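Long-range contact in nicotinate-nucleotide pyrophosphorylase (Ehrlichia chaffeensis, PDB 3L0G), which probably makes nicotinate mononucleotide from quinolinate and phosphoribosyl pyrophosphate, with loss of carbon dioxide, on the route to NAD(+): residues E208-V220 and V228-E240. Numbering follows the deposited sequence.
Sequences EYIAIECDNISQV and VDMILLDNMSISE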
loop_
_atom_site.group_PDB
_atom_site.type_symbol
_atom_site.label_atom_id
_atom_site.label_comp_id
_atom_site.label_asym_id
_atom_site.label_seq_id
_atom_site.Cartn_x
_atom_site.Cartn_y
_atom_site.Cartn_z
ATOM N N GLU C 208 -7.296 24.356 19.291
ATOM C CA GLU C 208 -7.106 22.887 19.275
ATOM C C GLU C 208 -7.488 22.334 20.633
ATOM O O GLU C 208 -7.154 22.921 21.660
ATOM C CB GLU C 208 -5.658 22.457 19.000
ATOM C CG GLU C 208 -5.333 22.117 17.533
ATOM C CD GLU C 208 -6.025 20.896 16.986
ATOM O OE1 GLU C 208 -6.267 19.933 17.753
ATOM O OE2 GLU C 208 -6.312 20.898 15.763
ATOM N N TYR C 209 -8.183 21.205 20.617
ATOM C CA TYR C 209 -8.504 20.478 21.824
ATOM C C TYR C 209 -7.187 20.000 22.430
ATOM O O TYR C 209 -6.361 19.396 21.717
ATOM C CB TYR C 209 -9.378 19.283 21.456
ATOM C CG TYR C 209 -9.939 18.491 22.593
ATOM C CD1 TYR C 209 -11.268 18.649 22.988
ATOM C CD2 TYR C 209 -9.178 17.521 23.218
ATOM C CE1 TYR C 209 -11.792 17.890 24.007
ATOM C CE2 TYR C 209 -9.689 16.759 24.221
ATOM C CZ TYR C 209 -10.992 16.947 24.622
ATOM O OH TYR C 209 -11.492 16.166 25.618
ATOM N N ILE C 210 -6.972 20.242 23.718
ATOM C CA ILE C 210 -5.665 19.895 24.303
ATOM C C ILE C 210 -5.802 18.844 25.356
ATOM O O ILE C 210 -6.467 19.089 26.351
ATOM C CB ILE C 210 -4.958 21.113 24.928
ATOM C CG1 ILE C 210 -4.829 22.243 23.895
ATOM C CG2 ILE C 210 -3.603 20.697 25.466
ATOM C CD1 ILE C 210 -3.915 23.396 24.325
ATOM N N ALA C 211 -5.165 17.684 25.120
ATOM C CA ALA C 211 -4.951 16.634 26.139
ATOM C C ALA C 211 -3.507 16.614 26.612
ATOM O O ALA C 211 -2.599 16.824 25.819
ATOM C CB ALA C 211 -5.298 15.264 25.590
ATOM N N ILE C 212 -3.287 16.326 27.905
ATOM C CA ILE C 212 -1.930 16.268 28.453
ATOM C C ILE C 212 -1.772 15.121 29.454
ATOM O O ILE C 212 -2.653 14.882 30.276
ATOM C CB ILE C 212 -1.533 17.609 29.082
ATOM C CG1 ILE C 212 -0.078 17.575 29.618
ATOM C CG2 ILE C 212 -2.530 18.004 30.170
ATOM C CD1 ILE C 212 0.513 18.999 29.985
ATOM N N GLU C 213 -0.673 14.383 29.371
ATOM C CA GLU C 213 -0.439 13.338 30.364
ATOM C C GLU C 213 0.343 13.806 31.594
ATOM O O GLU C 213 1.375 14.499 31.510
ATOM C CB GLU C 213 0.132 12.054 29.773
ATOM C CG GLU C 213 1.233 12.180 28.829
ATOM C CD GLU C 213 1.913 10.829 28.530
ATOM O OE1 GLU C 213 3.156 10.736 28.741
ATOM O OE2 GLU C 213 1.186 9.880 28.104
ATOM N N CYS C 214 -0.198 13.432 32.740
ATOM C CA CYS C 214 0.327 13.790 34.039
ATOM C C CYS C 214 0.669 12.515 34.807
ATOM O O CYS C 214 -0.087 11.537 34.763
ATOM C CB CYS C 214 -0.747 14.561 34.787
ATOM S SG CYS C 214 -1.283 16.129 34.008
ATOM N N ASP C 215 1.782 12.505 35.520
ATOM C CA ASP C 215 2.050 11.393 36.420
ATOM C C ASP C 215 2.121 11.735 37.892
ATOM O O ASP C 215 2.470 10.882 38.680
ATOM C CB ASP C 215 3.238 10.539 35.968
ATOM C CG ASP C 215 4.491 11.307 35.823
ATOM O OD1 ASP C 215 4.580 12.432 36.369
ATOM O OD2 ASP C 215 5.401 10.772 35.135
ATOM N N ASN C 216 1.733 12.953 38.273
ATOM C CA ASN C 216 1.489 13.246 39.689
ATOM C C ASN C 216 0.477 14.349 39.850
ATOM O O ASN C 216 0.016 14.941 38.860
ATOM C CB ASN C 216 2.801 13.558 40.427
ATOM C CG ASN C 216 3.489 14.801 39.892
ATOM O OD1 ASN C 216 2.839 15.788 39.579
ATOM N ND2 ASN C 216 4.801 14.748 39.774
ATOM N N ILE C 217 0.108 14.635 41.094
ATOM C CA ILE C 217 -0.974 15.569 41.353
ATOM C C ILE C 217 -0.563 17.018 41.017
ATOM O O ILE C 217 -1.383 17.835 40.530
ATOM C CB ILE C 217 -1.435 15.440 42.824
ATOM C CG1 ILE C 217 -2.309 14.183 42.972
ATOM C CG2 ILE C 217 -2.147 16.709 43.311
ATOM C CD1 ILE C 217 -3.601 14.203 42.199
ATOM N N SER C 218 0.692 17.341 41.296
ATOM C CA SER C 218 1.235 18.640 40.914
ATOM C C SER C 218 1.046 18.903 39.408
ATOM O O SER C 218 0.623 19.973 39.018
ATOM C CB SER C 218 2.727 18.720 41.285
ATOM O OG SER C 218 3.263 19.983 40.884
ATOM N N GLN C 219 1.317 17.919 38.564
ATOM C CA GLN C 219 1.121 18.103 37.115
ATOM C C GLN C 219 -0.332 18.213 36.718
ATOM O O GLN C 219 -0.670 18.969 35.816
ATOM C CB GLN C 219 1.807 16.984 36.340
ATOM C CG GLN C 219 3.324 17.053 36.432
ATOM C CD GLN C 219 3.991 16.009 35.597
ATOM O OE1 GLN C 219 3.501 14.885 35.500
ATOM N NE2 GLN C 219 5.101 16.368 34.958
ATOM N N VAL C 220 -1.207 17.500 37.416
ATOM C CA VAL C 220 -2.635 17.692 37.244
ATOM C C VAL C 220 -3.063 19.133 37.618
ATOM O O VAL C 220 -3.770 19.802 36.860
ATOM C CB VAL C 220 -3.444 16.703 38.080
ATOM C CG1 VAL C 220 -4.900 17.066 38.019
ATOM C CG2 VAL C 220 -3.214 15.239 37.593
ATOM N N VAL C 228 -6.759 22.985 30.344
ATOM C CA VAL C 228 -6.732 21.944 29.315
ATOM C C VAL C 228 -8.086 21.262 29.196
ATOM O O VAL C 228 -8.910 21.332 30.083
ATOM C CB VAL C 228 -5.622 20.885 29.548
ATOM C CG1 VAL C 228 -4.274 21.526 29.399
ATOM C CG2 VAL C 228 -5.768 20.219 30.884
ATOM N N ASP C 229 -8.310 20.607 28.071
ATOM C CA ASP C 229 -9.609 19.983 27.834
ATOM C C ASP C 229 -9.626 18.586 28.438
ATOM O O ASP C 229 -10.674 18.095 28.844
ATOM C CB ASP C 229 -9.901 19.957 26.324
ATOM C CG ASP C 229 -9.940 21.352 25.724
ATOM O OD1 ASP C 229 -10.963 22.037 25.936
ATOM O OD2 ASP C 229 -8.964 21.758 25.068
ATOM N N MET C 230 -8.451 17.977 28.555
ATOM C CA MET C 230 -8.349 16.566 28.903
ATOM C C MET C 230 -7.029 16.292 29.576
ATOM O O MET C 230 -5.978 16.753 29.132
ATOM C CB MET C 230 -8.478 15.706 27.639
ATOM C CG MET C 230 -8.196 14.194 27.806
ATOM S SD MET C 230 -8.657 13.319 26.289
ATOM C CE MET C 230 -7.262 12.161 26.117
ATOM N N ILE C 231 -7.114 15.553 30.672
ATOM C CA ILE C 231 -5.958 15.186 31.482
ATOM C C ILE C 231 -5.896 13.661 31.570
ATOM O O ILE C 231 -6.864 12.998 31.914
ATOM C CB ILE C 231 -6.044 15.800 32.886
ATOM C CG1 ILE C 231 -5.876 17.313 32.821
ATOM C CG2 ILE C 231 -4.961 15.214 33.788
ATOM C CD1 ILE C 231 -6.129 18.013 34.182
ATOM N N LEU C 232 -4.742 13.121 31.232
ATOM C CA LEU C 232 -4.482 11.703 31.297
ATOM C C LEU C 232 -3.677 11.417 32.563
ATOM O O LEU C 232 -2.689 12.102 32.850
ATOM C CB LEU C 232 -3.703 11.298 30.047
ATOM C CG LEU C 232 -3.544 9.827 29.718
ATOM C CD1 LEU C 232 -3.539 9.628 28.193
ATOM C CD2 LEU C 232 -2.242 9.283 30.357
ATOM N N LEU C 233 -4.120 10.434 33.334
ATOM C CA LEU C 233 -3.422 10.030 34.557
ATOM C C LEU C 233 -2.582 8.769 34.237
ATOM O O LEU C 233 -3.133 7.695 33.960
ATOM C CB LEU C 233 -4.428 9.796 35.682
ATOM C CG LEU C 233 -5.432 10.937 35.982
ATOM C CD1 LEU C 233 -6.502 10.515 37.017
ATOM C CD2 LEU C 233 -4.720 12.206 36.480
ATOM N N ASP C 234 -1.258 8.925 34.209
ATOM C CA ASP C 234 -0.353 7.856 33.730
ATOM C C ASP C 234 0.260 7.139 34.941
ATOM O O ASP C 234 0.983 7.738 35.714
ATOM C CB ASP C 234 0.734 8.449 32.823
ATOM C CG ASP C 234 1.545 7.383 32.058
ATOM O OD1 ASP C 234 0.945 6.408 31.523
ATOM O OD2 ASP C 234 2.795 7.545 31.961
ATOM N N ASN C 235 -0.076 5.870 35.118
ATOM C CA ASN C 235 0.449 5.056 36.233
ATOM C C ASN C 235 0.329 5.655 37.599
ATOM O O ASN C 235 1.276 5.670 38.363
ATOM C CB ASN C 235 1.905 4.715 35.992
ATOM C CG ASN C 235 2.089 3.948 34.751
ATOM O OD1 ASN C 235 1.457 2.906 34.550
ATOM N ND2 ASN C 235 2.941 4.460 33.870
ATOM N N MET C 236 -0.832 6.184 37.908
ATOM C CA MET C 236 -1.083 6.622 39.262
ATOM C C MET C 236 -1.847 5.536 40.046
ATOM O O MET C 236 -2.456 4.621 39.472
ATOM C CB MET C 236 -1.773 7.997 39.243
ATOM C CG MET C 236 -0.841 9.096 38.614
ATOM S SD MET C 236 -1.555 10.756 38.282
ATOM C CE MET C 236 -2.827 10.692 39.504
ATOM N N SER C 237 -1.772 5.635 41.364
ATOM C CA SER C 237 -2.436 4.707 42.250
ATOM C C SER C 237 -3.912 5.051 42.313
ATOM O O SER C 237 -4.313 6.168 41.985
ATOM C CB SER C 237 -1.836 4.831 43.645
ATOM O OG SER C 237 -2.040 6.142 44.141
ATOM N N ILE C 238 -4.722 4.122 42.787
ATOM C CA ILE C 238 -6.132 4.427 42.966
ATOM C C ILE C 238 -6.305 5.669 43.861
ATOM O O ILE C 238 -7.153 6.522 43.593
ATOM C CB ILE C 238 -6.918 3.202 43.486
ATOM C CG1 ILE C 238 -8.414 3.415 43.274
ATOM C CG2 ILE C 238 -6.588 2.874 44.937
ATOM C CD1 ILE C 238 -8.783 3.320 41.806
ATOM N N SER C 239 -5.479 5.787 44.899
ATOM C CA SER C 239 -5.552 6.941 45.808
ATOM C C SER C 239 -5.316 8.286 45.081
ATOM O O SER C 239 -6.087 9.253 45.261
ATOM C CB SER C 239 -4.601 6.730 47.019
ATOM O OG SER C 239 -3.931 7.916 47.415
ATOM N N GLU C 240 -4.273 8.347 44.257
ATOM C CA GLU C 240 -4.016 9.552 43.454
ATOM C C GLU C 240 -5.122 9.811 42.434
ATOM O O GLU C 240 -5.443 10.963 42.161
ATOM C CB GLU C 240 -2.708 9.468 42.681
ATOM C CG GLU C 240 -1.489 9.878 43.452
ATOM C CD GLU C 240 -0.214 9.553 42.701
ATOM O OE1 GLU C 240 0.016 8.371 42.381
ATOM O OE2 GLU C 240 0.547 10.487 42.409
HETATM O O HOH W 1 -10.069 23.764 22.691
#
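From A211 paired with M230 to C214 paired with L233, strands 210-214 and 230-234 run parallel, their short axes 4.6 Å apart at closest and inclined by 23°. The ladder alternates as parallel strands do: I212 N donates to M230 O, I212 O receives L232 N (2.9 Å, nearly straight at 178°), L232 O receives C214 N, and C214 O receives D234 N. At the N-terminal end a side chain takes over. D229 OD2 accepts from I210 N at 2.8 Å with its anti side, while D229 N donates back to I210 O, so backbone and carboxylate grip the same residue. D229 CB also sits over the face of the Y209 ring, 3.6 Å from its centroid, in a CH-pi contact. Y209 has CG anti to its backbone N (chi1 -174°), which carries the ring there and brings OH and CE2 close to M230 CB; M230 SD stands at the ring edge, 5.5 Å from the centroid. The M230 side chain, bent at its last torsion, runs past A211 CB from CG to CE. Beyond it on this face, E213 and L232 lie side by side, CB to CD2 3.7 Å; the E213 chain continues past L232, and its OE1 accepts from D185 N. On the face of I212 and C214 the contacts are mostly apolar: I212 CG2 meets both methyls of V228, C214 SG touches I231 CG2, and V220 reaches from the helix to set CG2 3.6 Å from L233 CD2. Past the strands, N216 caps helix 217-225 by accepting from Q219 N; S237 and E240 form a capping box before helix 238-248, E240 N donating to S237 OG and S237 N returning a long, weak bond to E240 OE1. Strand 210-214, helix 217-225 and strand 230-234 make a beta-alpha-beta unit, consistent with the family's open alpha/beta barrel, the helix packing over I212, C214 and I231, with strands 181-183 and 253-257 flanking the pair.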